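PDB 4QTQ: XAC2610 protein from Xanthomonas axonopodis pv. citri, which probably acts as an immunity protein, inhibiting a peptidoglycan hydrolase that belongs to a bacterium-killing type IV secretion system. Local coordinates for residues E114-G119 and T144-G149; E68-D73 and V107-G112; G26-S31 and T56-K61; S76-G81 and H92-T97. All blocks are in the same frame, centred on the assembly; numbering follows the deposited sequence. Where two conformers were deposited one is given.

Overall arrangement
Contacts 2 and 4 are buried and share the mixed sheet in which strands 94-97 and 106-112 are neighbours; Ser93 joins the two contacts through its hydroxyl, which lies within hydrogen-bonding distance of the backbone of Tyr71 and Asp73. Contact 4 is a regular parallel strand pair, whereas contact 2 is a crossing between two sheets, with ring stacking in place of a ladder. Contact 3 is partly exposed and ends a strand pair in the four-stranded sheet; its Ile28 and Val30 pack on His80, Leu96 and Phe78 of contact 4. Contact 1, about 30 Å from contact 3 between centres, joins two loops, mainly through polar groups and backbone.

Contact 1: E114-G119 and T144-G149; sequences EGNYGG and TVMANG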
loop_
_atom_site.group_PDB
_atom_site.type_symbol
_atom_site.label_atom_id
_atom_site.label_comp_id
_atom_site.label_asym_id
_atom_site.label_seq_id
_atom_site.Cartn_x
_atom_site.Cartn_y
_atom_site.Cartn_z
ATOM N N GLU A 114 9.346 2.968 6.222
ATOM C CA GLU A 114 9.701 1.775 6.990
ATOM C C GLU A 114 9.737 0.527 6.088
ATOM O O GLU A 114 9.771 -0.599 6.572
ATOM C CB GLU A 114 8.680 1.563 8.113
ATOM C CG GLU A 114 8.480 2.731 9.080
ATOM C CD GLU A 114 7.496 2.386 10.195
ATOM O OE1 GLU A 114 6.308 2.108 9.917
ATOM O OE2 GLU A 114 7.900 2.371 11.367
ATOM N N GLY A 115 9.703 0.727 4.778
ATOM C CA GLY A 115 9.896 -0.363 3.854
ATOM C C GLY A 115 11.335 -0.824 3.920
ATOM O O GLY A 115 12.187 -0.187 4.572
ATOM N N ASN A 116 11.605 -1.925 3.234
ATOM C CA ASN A 116 12.953 -2.481 3.157
ATOM C C ASN A 116 13.968 -1.424 2.731
ATOM O O ASN A 116 13.739 -0.683 1.782
ATOM C CB ASN A 116 12.984 -3.661 2.180
ATOM C CG ASN A 116 14.124 -4.635 2.460
ATOM O OD1 ASN A 116 14.785 -4.576 3.502
ATOM N ND2 ASN A 116 14.352 -5.543 1.523
ATOM N N TYR A 117 15.072 -1.333 3.466
ATOM C CA TYR A 117 16.145 -0.375 3.173
ATOM C C TYR A 117 15.670 1.066 3.091
ATOM O O TYR A 117 16.201 1.853 2.316
ATOM C CB TYR A 117 16.905 -0.793 1.901
ATOM C CG TYR A 117 17.659 -2.069 2.150
ATOM C CD1 TYR A 117 18.827 -2.061 2.909
ATOM C CD2 TYR A 117 17.181 -3.291 1.690
ATOM C CE1 TYR A 117 19.517 -3.232 3.180
ATOM C CE2 TYR A 117 17.867 -4.468 1.954
ATOM C CZ TYR A 117 19.036 -4.430 2.698
ATOM O OH TYR A 117 19.731 -5.581 2.978
ATOM N N GLY A 118 14.685 1.407 3.915
ATOM C CA GLY A 118 14.158 2.764 3.963
ATOM C C GLY A 118 13.233 3.175 2.828
ATOM O O GLY A 118 12.974 4.367 2.635
ATOM N N GLY A 119 12.718 2.203 2.088
ATOM C CA GLY A 119 11.760 2.485 1.015
ATOM C C GLY A 119 10.381 2.818 1.567
ATOM O O GLY A 119 10.177 2.820 2.776
ATOM N N THR A 144 3.457 -3.879 4.577
ATOM C CA THR A 144 4.340 -3.007 3.783
ATOM C C THR A 144 5.640 -2.689 4.515
ATOM O O THR A 144 6.621 -2.266 3.885
ATOM C CB THR A 144 3.649 -1.687 3.347
ATOM O OG1 THR A 144 3.519 -0.793 4.463
ATOM C CG2 THR A 144 2.274 -1.948 2.745
ATOM N N VAL A 145 5.644 -2.904 5.830
ATOM C CA VAL A 145 6.825 -2.678 6.657
ATOM C C VAL A 145 7.877 -3.742 6.350
ATOM O O VAL A 145 7.593 -4.948 6.335
ATOM C CB VAL A 145 6.485 -2.677 8.163
ATOM C CG1 VAL A 145 7.746 -2.535 9.008
ATOM C CG2 VAL A 145 5.527 -1.552 8.491
ATOM N N MET A 146 9.092 -3.264 6.091
ATOM C CA MET A 146 10.221 -4.088 5.629
ATOM C C MET A 146 9.973 -4.793 4.279
ATOM O O MET A 146 10.762 -5.648 3.860
ATOM C CB MET A 146 10.652 -5.083 6.711
ATOM C CG MET A 146 11.324 -4.437 7.925
ATOM S SD MET A 146 12.852 -3.518 7.577
ATOM C CE MET A 146 13.818 -4.736 6.679
ATOM N N ALA A 147 8.903 -4.425 3.581
ATOM C CA ALA A 147 8.651 -4.979 2.257
ATOM C C ALA A 147 9.417 -4.174 1.220
ATOM O O ALA A 147 9.791 -3.021 1.460
ATOM C CB ALA A 147 7.175 -4.948 1.941
ATOM N N ASN A 148 9.625 -4.779 0.055
ATOM C CA ASN A 148 10.268 -4.080 -1.052
ATOM C C ASN A 148 9.342 -3.113 -1.759
ATOM O O ASN A 148 9.774 -2.393 -2.650
ATOM C CB ASN A 148 10.871 -5.071 -2.041
ATOM C CG ASN A 148 12.004 -5.850 -1.433
ATOM O OD1 ASN A 148 12.685 -5.361 -0.528
ATOM N ND2 ASN A 148 12.200 -7.075 -1.896
ATOM N N GLY A 149 8.080 -3.094 -1.352
ATOM C CA GLY A 149 7.121 -2.132 -1.854
ATOM C C GLY A 149 5.723 -2.638 -1.589
ATOM O O GLY A 149 5.543 -3.721 -1.027
#
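Glu114 opens the contact with its backbone: its carbonyl O accepts Met146 N at 2.8 Å, a nearly straight bond (171°). Its carboxylate extends beside Val145, pointing the same way, but touches it only loosely, with OE1 4.0 Å from CG2, as suits an exposed charged group. Next comes Gly115, buried and without a side chain that would run into Gly119 O; its CA lies 3.6 Å from Ala147 O. Asn116 then grips with both backbone and side chain. Its N reaches Ala147 O at 2.8 Å, coming from above the carbonyl plane. Its CG stands anti to the backbone N (chi1 -156°), which lays the amide alongside that of Asn148; the two planes are nearly coplanar. In this arrangement ND2 gives Asn148 OD1 a short bond of 2.6 Å, lying in the plane of both groups. ND2 also bonds to Gly163 O, and Asn148 ND2 to Thr161 OG1, so the paired amides are tied to strand 157-163. At the other end of the Asn116 amide, the Met146 chain, bent at chi2 and chi3, crosses Asn116 at about a right angle and brings Met146 CE 3.3 Å from Asn116 OD1. Beyond Asn116 the segment curls away, and Gly118 and Gly119 both face Gly115. That pairing is a G1 beta bulge, closing the hairpin of strands 106-112 and 121-128, and it docks here on a type II turn, Thr144 to Ala147, in the link from helix 138-143 to strand 152-154.

Contact 2: E68-D73 and V107-G112; sequences EALYVD and VVVWSG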
loop_
_atom_site.group_PDB
_atom_site.type_symbol
_atom_site.label_atom_id
_atom_site.label_comp_id
_atom_site.label_asym_id
_atom_site.label_seq_id
_atom_site.Cartn_x
_atom_site.Cartn_y
_atom_site.Cartn_z
ATOM N N GLU A 68 -0.414 9.614 9.795
ATOM C CA GLU A 68 0.650 10.107 10.687
ATOM C C GLU A 68 1.630 10.995 9.914
ATOM O O GLU A 68 2.195 11.940 10.455
ATOM C CB GLU A 68 1.371 8.925 11.364
ATOM C CG GLU A 68 2.007 9.280 12.705
ATOM C CD GLU A 68 2.226 8.082 13.621
ATOM O OE1 GLU A 68 3.317 8.000 14.225
ATOM O OE2 GLU A 68 1.312 7.231 13.756
ATOM N N ALA A 69 1.838 10.669 8.642
ATOM C CA ALA A 69 2.568 11.532 7.725
ATOM C C ALA A 69 2.106 11.245 6.302
ATOM O O ALA A 69 1.392 10.275 6.065
ATOM C CB ALA A 69 4.076 11.327 7.870
ATOM N N LEU A 70 2.489 12.115 5.366
ATOM C CA LEU A 70 2.137 11.966 3.950
ATOM C C LEU A 70 3.303 12.428 3.068
ATOM O O LEU A 70 3.797 13.569 3.202
ATOM C CB LEU A 70 0.878 12.781 3.612
ATOM C CG LEU A 70 0.389 12.721 2.145
ATOM C CD1 LEU A 70 -0.093 11.335 1.765
ATOM C CD2 LEU A 70 -0.712 13.737 1.882
ATOM N N TYR A 71 3.736 11.531 2.183
ATOM C CA TYR A 71 4.737 11.832 1.171
ATOM C C TYR A 71 4.008 12.115 -0.120
ATOM O O TYR A 71 3.434 11.205 -0.715
ATOM C CB TYR A 71 5.698 10.662 0.985
ATOM C CG TYR A 71 6.646 10.486 2.145
ATOM C CD1 TYR A 71 6.257 9.791 3.284
ATOM C CD2 TYR A 71 7.931 11.007 2.100
ATOM C CE1 TYR A 71 7.114 9.645 4.358
ATOM C CE2 TYR A 71 8.803 10.853 3.166
ATOM C CZ TYR A 71 8.391 10.180 4.291
ATOM O OH TYR A 71 9.259 10.027 5.354
ATOM N N VAL A 72 4.044 13.383 -0.524
ATOM C CA VAL A 72 3.372 13.886 -1.727
ATOM C C VAL A 72 4.364 13.983 -2.891
ATOM O O VAL A 72 5.213 14.882 -2.938
ATOM C CB VAL A 72 2.754 15.282 -1.464
ATOM C CG1 VAL A 72 2.045 15.814 -2.708
ATOM C CG2 VAL A 72 1.790 15.221 -0.290
ATOM N N ASP A 73 4.259 13.046 -3.821
ATOM C CA ASP A 73 5.116 13.027 -4.993
ATOM C C ASP A 73 4.355 13.712 -6.114
ATOM O O ASP A 73 3.388 13.160 -6.666
ATOM C CB ASP A 73 5.476 11.585 -5.353
ATOM C CG ASP A 73 6.439 11.485 -6.527
ATOM O OD1 ASP A 73 6.687 12.498 -7.232
ATOM O OD2 ASP A 73 6.936 10.363 -6.754
ATOM N N VAL A 107 -8.362 2.662 0.231
ATOM C CA VAL A 107 -7.389 3.726 0.060
ATOM C C VAL A 107 -6.050 3.347 0.696
ATOM O O VAL A 107 -6.001 2.791 1.807
ATOM C CB VAL A 107 -7.906 5.072 0.629
ATOM C CG1 VAL A 107 -6.871 6.181 0.442
ATOM C CG2 VAL A 107 -9.215 5.448 -0.029
ATOM N N VAL A 108 -4.984 3.626 -0.046
ATOM C CA VAL A 108 -3.623 3.344 0.388
ATOM C C VAL A 108 -2.828 4.634 0.286
ATOM O O VAL A 108 -2.834 5.309 -0.748
ATOM C CB VAL A 108 -2.957 2.248 -0.475
ATOM C CG1 VAL A 108 -1.529 2.005 -0.014
ATOM C CG2 VAL A 108 -3.757 0.964 -0.445
ATOM N N VAL A 109 -2.138 4.976 1.362
ATOM C CA VAL A 109 -1.452 6.245 1.456
ATOM C C VAL A 109 0.037 6.011 1.770
ATOM O O VAL A 109 0.376 5.227 2.663
ATOM C CB VAL A 109 -2.142 7.109 2.524
ATOM C CG1 VAL A 109 -1.317 8.321 2.877
ATOM C CG2 VAL A 109 -3.529 7.536 2.033
ATOM N N TRP A 110 0.916 6.666 1.012
ATOM C CA TRP A 110 2.351 6.596 1.272
ATOM C C TRP A 110 2.625 7.466 2.482
ATOM O O TRP A 110 2.699 8.691 2.370
ATOM C CB TRP A 110 3.155 7.046 0.053
ATOM C CG TRP A 110 4.658 7.105 0.300
ATOM C CD1 TRP A 110 5.341 6.608 1.379
ATOM C CD2 TRP A 110 5.648 7.693 -0.560
ATOM N NE1 TRP A 110 6.688 6.880 1.257
ATOM C CE2 TRP A 110 6.906 7.527 0.069
ATOM C CE3 TRP A 110 5.592 8.370 -1.790
ATOM C CZ2 TRP A 110 8.084 8.005 -0.485
ATOM C CZ3 TRP A 110 6.767 8.844 -2.340
ATOM C CH2 TRP A 110 8.000 8.660 -1.686
ATOM N N SER A 111 2.749 6.828 3.647
ATOM C CA SER A 111 2.813 7.538 4.929
ATOM C C SER A 111 4.159 7.459 5.656
ATOM O O SER A 111 4.366 8.178 6.624
ATOM C CB SER A 111 1.739 7.004 5.871
ATOM O OG SER A 111 1.921 5.616 6.108
ATOM N N GLY A 112 5.068 6.595 5.219
ATOM C CA GLY A 112 6.326 6.425 5.947
ATOM C C GLY A 112 7.412 5.899 5.056
ATOM O O GLY A 112 7.207 5.736 3.849
#
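Tyr71 and Trp110 meet flat on flat where strand 70-73 crosses strand 107-112 at 110°. Trp110 CG stands anti to the backbone N (chi1 175°), sending the indole out against the Tyr71 ring, and Tyr71 CG lies beside its own backbone N (chi1 -72°), turning the phenol ring over the five-membered ring. The result is an offset stack with centroids 4.5 Å apart. Tyr71 CB meanwhile sits over the six-membered ring in a CH-pi contact, 3.5 Å from its centroid. Trp110 NE1 turns back to its own strand in a weak bond to Gly112 O, and Asp73 CB comes to the edge of the indole. Beside the rings, Tyr71 N gives Trp110 O a straight bond of 3.0 Å. Leu70 CD1 presses on Val109 CG1 at 3.4 Å, tighter than usual for two carbons, the side chains crossing at about a right angle. Ser111 CA offers its hydrogen to Ala69 O at 3.3 Å, while Ser111 OG bonds to Ser123. With one hydrogen bond between them, the two segments are held together chiefly by aromatic and aliphatic packing, Ser93 OG adding polar ties to Tyr71 O and Asp73 N; buried Ala69 O must make do with that CA-H contact.

Contact 3: G26-S31 and T56-K61; sequences GGIAVS and TFPGAK
Thr56 and Ala29 form an antiparallel hydrogen-bonded pair, joined by two backbone bonds. Thr56 N reaches Ala29 O at 2.9 Å in the carbonyl plane, whereas the return bond, from Ala29 N to Thr56 O, is longer at 3.2 Å, its donor tilted out of the plane. Both side chains lie on one face of the sheet, where the small methyl of Ala29 meets Thr56 CB at 4.2 Å. Thr56 OG1, placed beside its backbone N (chi1 -51°), is hydrogen-bonded to a water at 2.7 Å, and that water donates to Ala29 O, so the hydroxyl suits this partly exposed face. Ile28 belongs to the other, buried face. Its branched chain runs alongside Phe57, pointing the same way, and Ile28 CD1 meets the edge of the Phe57 ring, 3.9 Å from Phe57 CD1. Pro58 is the second residue of the type II turn from Phe57 to Ala60, where its fixed phi fits, with its ring laid by Gly27, CG 3.4 Å from the glycine O. The contact ends the pairing of strands 28-33 and 52-56 before the chain turns into strand 63-65; Phe57 packs edge-to-face on His104 of the calcium site, and Ile28 reaches His80 on strand 78-80.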
loop_
_atom_site.group_PDB
_atom_site.type_symbol
_atom_site.label_atom_id
_atom_site.label_comp_id
_atom_site.label_asym_id
_atom_site.label_seq_id
_atom_site.Cartn_x
_atom_site.Cartn_y
_atom_site.Cartn_z
ATOM N N GLY A 26 -10.913 9.118 -11.785
ATOM C CA GLY A 26 -11.890 8.086 -12.113
ATOM C C GLY A 26 -13.193 8.229 -11.347
ATOM O O GLY A 26 -13.788 7.235 -10.907
ATOM N N GLY A 27 -13.636 9.472 -11.180
ATOM C CA GLY A 27 -14.933 9.754 -10.561
ATOM C C GLY A 27 -14.921 9.785 -9.037
ATOM O O GLY A 27 -15.973 9.939 -8.416
ATOM N N ILE A 28 -13.738 9.624 -8.442
ATOM C CA ILE A 28 -13.559 9.781 -7.001
ATOM C C ILE A 28 -12.781 11.064 -6.790
ATOM O O ILE A 28 -11.705 11.239 -7.367
ATOM C CB ILE A 28 -12.779 8.602 -6.391
ATOM C CG1 ILE A 28 -13.561 7.292 -6.567
ATOM C CG2 ILE A 28 -12.512 8.847 -4.909
ATOM C CD1 ILE A 28 -12.727 6.040 -6.387
ATOM N N ALA A 29 -13.324 11.966 -5.979
ATOM C CA ALA A 29 -12.661 13.245 -5.732
ATOM C C ALA A 29 -11.762 13.085 -4.530
ATOM O O ALA A 29 -12.173 12.517 -3.514
ATOM C CB ALA A 29 -13.676 14.350 -5.496
ATOM N N VAL A 30 -10.530 13.570 -4.652
ATOM C CA VAL A 30 -9.567 13.497 -3.561
ATOM C C VAL A 30 -8.904 14.856 -3.389
ATOM O O VAL A 30 -8.417 15.448 -4.365
ATOM C CB VAL A 30 -8.462 12.446 -3.809
ATOM C CG1 VAL A 30 -7.574 12.326 -2.573
ATOM C CG2 VAL A 30 -9.059 11.091 -4.161
ATOM N N SER A 31 -8.920 15.351 -2.155
ATOM C CA SER A 31 -8.230 16.587 -1.817
ATOM C C SER A 31 -7.226 16.335 -0.708
ATOM O O SER A 31 -7.408 15.446 0.113
ATOM C CB SER A 31 -9.223 17.678 -1.404
ATOM O OG SER A 31 -9.923 17.337 -0.219
ATOM N N THR A 56 -14.013 11.580 -1.530
ATOM C CA THR A 56 -15.443 11.627 -1.769
ATOM C C THR A 56 -15.811 10.640 -2.868
ATOM O O THR A 56 -15.618 10.924 -4.046
ATOM C CB THR A 56 -15.898 13.029 -2.223
ATOM O OG1 THR A 56 -15.395 14.034 -1.327
ATOM C CG2 THR A 56 -17.429 13.093 -2.292
ATOM N N PHE A 57 -16.317 9.473 -2.483
ATOM C CA PHE A 57 -16.794 8.483 -3.453
ATOM C C PHE A 57 -18.111 8.977 -4.043
ATOM O O PHE A 57 -18.814 9.743 -3.387
ATOM C CB PHE A 57 -16.979 7.126 -2.771
ATOM C CG PHE A 57 -15.690 6.547 -2.220
ATOM C CD1 PHE A 57 -14.734 6.002 -3.081
ATOM C CD2 PHE A 57 -15.426 6.565 -0.855
ATOM C CE1 PHE A 57 -13.542 5.481 -2.588
ATOM C CE2 PHE A 57 -14.240 6.041 -0.354
ATOM C CZ PHE A 57 -13.298 5.498 -1.223
ATOM N N PRO A 58 -18.445 8.578 -5.289
ATOM C CA PRO A 58 -19.702 9.069 -5.877
ATOM C C PRO A 58 -20.922 8.720 -5.031
ATOM O O PRO A 58 -21.087 7.556 -4.642
ATOM C CB PRO A 58 -19.791 8.340 -7.230
ATOM C CG PRO A 58 -18.437 7.831 -7.508
ATOM C CD PRO A 58 -17.732 7.661 -6.192
ATOM N N GLY A 59 -21.748 9.725 -4.749
ATOM C CA GLY A 59 -23.052 9.542 -4.083
ATOM C C GLY A 59 -22.952 9.466 -2.567
ATOM O O GLY A 59 -23.930 9.129 -1.864
ATOM N N ALA A 60 -21.762 9.800 -2.069
ATOM C CA ALA A 60 -21.399 9.592 -0.684
ATOM C C ALA A 60 -20.871 10.870 -0.062
ATOM O O ALA A 60 -20.399 11.792 -0.741
ATOM C CB ALA A 60 -20.353 8.501 -0.569
ATOM N N LYS A 61 -20.971 10.889 1.258
ATOM C CA LYS A 61 -20.445 11.939 2.085
ATOM C C LYS A 61 -18.900 11.847 2.098
ATOM O O LYS A 61 -18.336 10.744 2.210
ATOM C CB LYS A 61 -21.030 11.750 3.494
ATOM C CG LYS A 61 -20.691 12.803 4.527
ATOM C CD LYS A 61 -21.739 12.797 5.653
ATOM C CE LYS A 61 -21.117 13.053 7.018
ATOM N NZ LYS A 61 -20.257 14.267 7.048
HETATM O O HOH W 1 -12.838 14.784 -1.410
#

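Contact 4: S76-G81 and H92-T97; sequences STFYHG and HSIILT
The His92 imidazole is sandwiched between Ser76 and Tyr79. Ser76 OG stands over the centre of one face, 3.2 Å from CD2, and Tyr79 CB over the opposite face, 3.5 Å from the ring centroid. His92 CG lies beside its backbone N (chi1 -75°), which tips the ring back across the neighbouring segment. Ser76 OG bonds to Arg91 O, so the hydroxyl is held above the imidazole. Beyond CB the Tyr79 ring crosses His92 obliquely, and at its edge Tyr79 CD2 lies 4.0 Å from Ile95 CG2; Lys88 makes a cation-pi contact with the same phenol, whose OH bonds to Pro82 O. The other face of the sheet carries Phe78, Ile94, His80 and Leu96. Phe78 and Ile94 run side by side, pointing the same way, with CE1 3.7 Å from CD1, while Leu96 CD1 sits over one face of the His80 ring, towards its rim. A histidine suits this otherwise apolar face because its NE2 has a partner in Glu105 OE2. Between the two faces the backbones form a parallel ladder: Tyr79 N donates to Ile94 O, and Tyr79 O accepts Leu96 N at 2.9 Å. Gly81 N continues it on Leu96 O, and Thr97 OG1 donates to Gly81 O at 2.7 Å. The side holding Phe78 and Leu96 packs on strands 20-25 and 28-33, as sheets do in a beta sandwich. Strand 94-97 runs straight into the calcium-binding loop, whose ligands, Asp98, Asn100, Asp102, His104 and Asp106, alternate along the chain as in an EF-hand-like loop.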
loop_
_atom_site.group_PDB
_atom_site.type_symbol
_atom_site.label_atom_id
_atom_site.label_comp_id
_atom_site.label_asym_id
_atom_site.label_seq_id
_atom_site.Cartn_x
_atom_site.Cartn_y
_atom_site.Cartn_z
ATOM N N SER A 76 4.164 11.632 -9.279
ATOM C CA SER A 76 3.416 10.367 -9.234
ATOM C C SER A 76 2.394 10.376 -8.071
ATOM O O SER A 76 2.512 9.638 -7.089
ATOM C CB SER A 76 4.380 9.187 -9.111
ATOM O OG SER A 76 3.742 7.970 -9.454
ATOM N N THR A 77 1.371 11.203 -8.202
ATOM C CA THR A 77 0.564 11.558 -7.050
ATOM C C THR A 77 -0.579 10.574 -6.786
ATOM O O THR A 77 -0.654 9.991 -5.699
ATOM C CB THR A 77 0.031 12.996 -7.182
ATOM O OG1 THR A 77 1.075 13.847 -7.679
ATOM C CG2 THR A 77 -0.455 13.512 -5.827
ATOM N N PHE A 78 -1.439 10.368 -7.783
ATOM C CA PHE A 78 -2.641 9.542 -7.617
ATOM C C PHE A 78 -2.699 8.402 -8.606
ATOM O O PHE A 78 -2.379 8.566 -9.793
ATOM C CB PHE A 78 -3.912 10.361 -7.820
ATOM C CG PHE A 78 -4.025 11.553 -6.928
ATOM C CD1 PHE A 78 -4.430 11.410 -5.610
ATOM C CD2 PHE A 78 -3.772 12.827 -7.413
ATOM C CE1 PHE A 78 -4.548 12.516 -4.781
ATOM C CE2 PHE A 78 -3.907 13.935 -6.595
ATOM C CZ PHE A 78 -4.293 13.779 -5.278
ATOM N N TYR A 79 -3.148 7.253 -8.116
ATOM C CA TYR A 79 -3.423 6.102 -8.959
ATOM C C TYR A 79 -4.764 5.480 -8.564
ATOM O O TYR A 79 -5.084 5.333 -7.380
ATOM C CB TYR A 79 -2.277 5.094 -8.870
ATOM C CG TYR A 79 -2.542 3.762 -9.544
ATOM C CD1 TYR A 79 -2.293 3.569 -10.912
ATOM C CD2 TYR A 79 -3.041 2.688 -8.807
ATOM C CE1 TYR A 79 -2.534 2.343 -11.512
ATOM C CE2 TYR A 79 -3.283 1.465 -9.395
ATOM C CZ TYR A 79 -3.030 1.287 -10.736
ATOM O OH TYR A 79 -3.291 0.048 -11.269
ATOM N N HIS A 80 -5.552 5.137 -9.570
ATOM C CA HIS A 80 -6.823 4.465 -9.381
ATOM C C HIS A 80 -6.809 3.249 -10.293
ATOM O O HIS A 80 -6.725 3.374 -11.510
ATOM C CB HIS A 80 -7.967 5.430 -9.712
ATOM C CG HIS A 80 -9.341 4.874 -9.471
ATOM N ND1 HIS A 80 -10.476 5.480 -9.968
ATOM C CD2 HIS A 80 -9.765 3.774 -8.809
ATOM C CE1 HIS A 80 -11.540 4.782 -9.612
ATOM N NE2 HIS A 80 -11.136 3.739 -8.911
ATOM N N GLY A 81 -6.829 2.068 -9.693
ATOM C CA GLY A 81 -6.767 0.833 -10.451
ATOM C C GLY A 81 -6.381 -0.343 -9.588
ATOM O O GLY A 81 -6.207 -0.193 -8.368
ATOM N N HIS A 92 3.051 5.478 -5.959
ATOM C CA HIS A 92 2.204 6.668 -5.937
ATOM C C HIS A 92 1.978 7.060 -4.498
ATOM O O HIS A 92 2.066 6.217 -3.618
ATOM C CB HIS A 92 0.858 6.403 -6.623
ATOM C CG HIS A 92 0.937 6.352 -8.116
ATOM N ND1 HIS A 92 1.338 5.226 -8.802
ATOM C CD2 HIS A 92 0.658 7.285 -9.056
ATOM C CE1 HIS A 92 1.309 5.469 -10.099
ATOM N NE2 HIS A 92 0.901 6.711 -10.280
ATOM N N SER A 93 1.687 8.340 -4.264
ATOM C CA SER A 93 1.393 8.830 -2.905
ATOM C C SER A 93 0.025 8.356 -2.374
ATOM O O SER A 93 -0.106 8.013 -1.194
ATOM C CB SER A 93 1.443 10.358 -2.868
ATOM O OG SER A 93 2.745 10.828 -3.150
ATOM N N ILE A 94 -0.992 8.358 -3.245
ATOM C CA ILE A 94 -2.368 8.075 -2.825
ATOM C C ILE A 94 -3.024 7.179 -3.860
ATOM O O ILE A 94 -3.174 7.581 -5.018
ATOM C CB ILE A 94 -3.188 9.375 -2.669
ATOM C CG1 ILE A 94 -2.664 10.198 -1.488
ATOM C CG2 ILE A 94 -4.678 9.062 -2.484
ATOM C CD1 ILE A 94 -3.170 11.620 -1.465
ATOM N N ILE A 95 -3.395 5.975 -3.423
ATOM C CA ILE A 95 -3.899 4.885 -4.295
ATOM C C ILE A 95 -5.335 4.447 -3.911
ATOM O O ILE A 95 -5.619 4.102 -2.757
ATOM C CB ILE A 95 -2.957 3.663 -4.192
ATOM C CG1 ILE A 95 -1.567 4.012 -4.754
ATOM C CG2 ILE A 95 -3.545 2.418 -4.869
ATOM C CD1 ILE A 95 -0.426 3.413 -3.955
ATOM N N LEU A 96 -6.219 4.479 -4.898
ATOM C CA LEU A 96 -7.605 4.013 -4.799
ATOM C C LEU A 96 -7.727 2.666 -5.525
ATOM O O LEU A 96 -7.495 2.565 -6.732
ATOM C CB LEU A 96 -8.554 5.031 -5.436
ATOM C CG LEU A 96 -8.296 6.513 -5.173
ATOM C CD1 LEU A 96 -9.191 7.363 -6.061
ATOM C CD2 LEU A 96 -8.526 6.842 -3.712
ATOM N N THR A 97 -8.063 1.628 -4.769
ATOM C CA THR A 97 -8.006 0.262 -5.250
ATOM C C THR A 97 -8.805 -0.604 -4.283
ATOM O O THR A 97 -8.770 -0.375 -3.071
ATOM C CB THR A 97 -6.542 -0.235 -5.331
ATOM O OG1 THR A 97 -6.495 -1.491 -6.005
ATOM C CG2 THR A 97 -5.915 -0.394 -3.930
#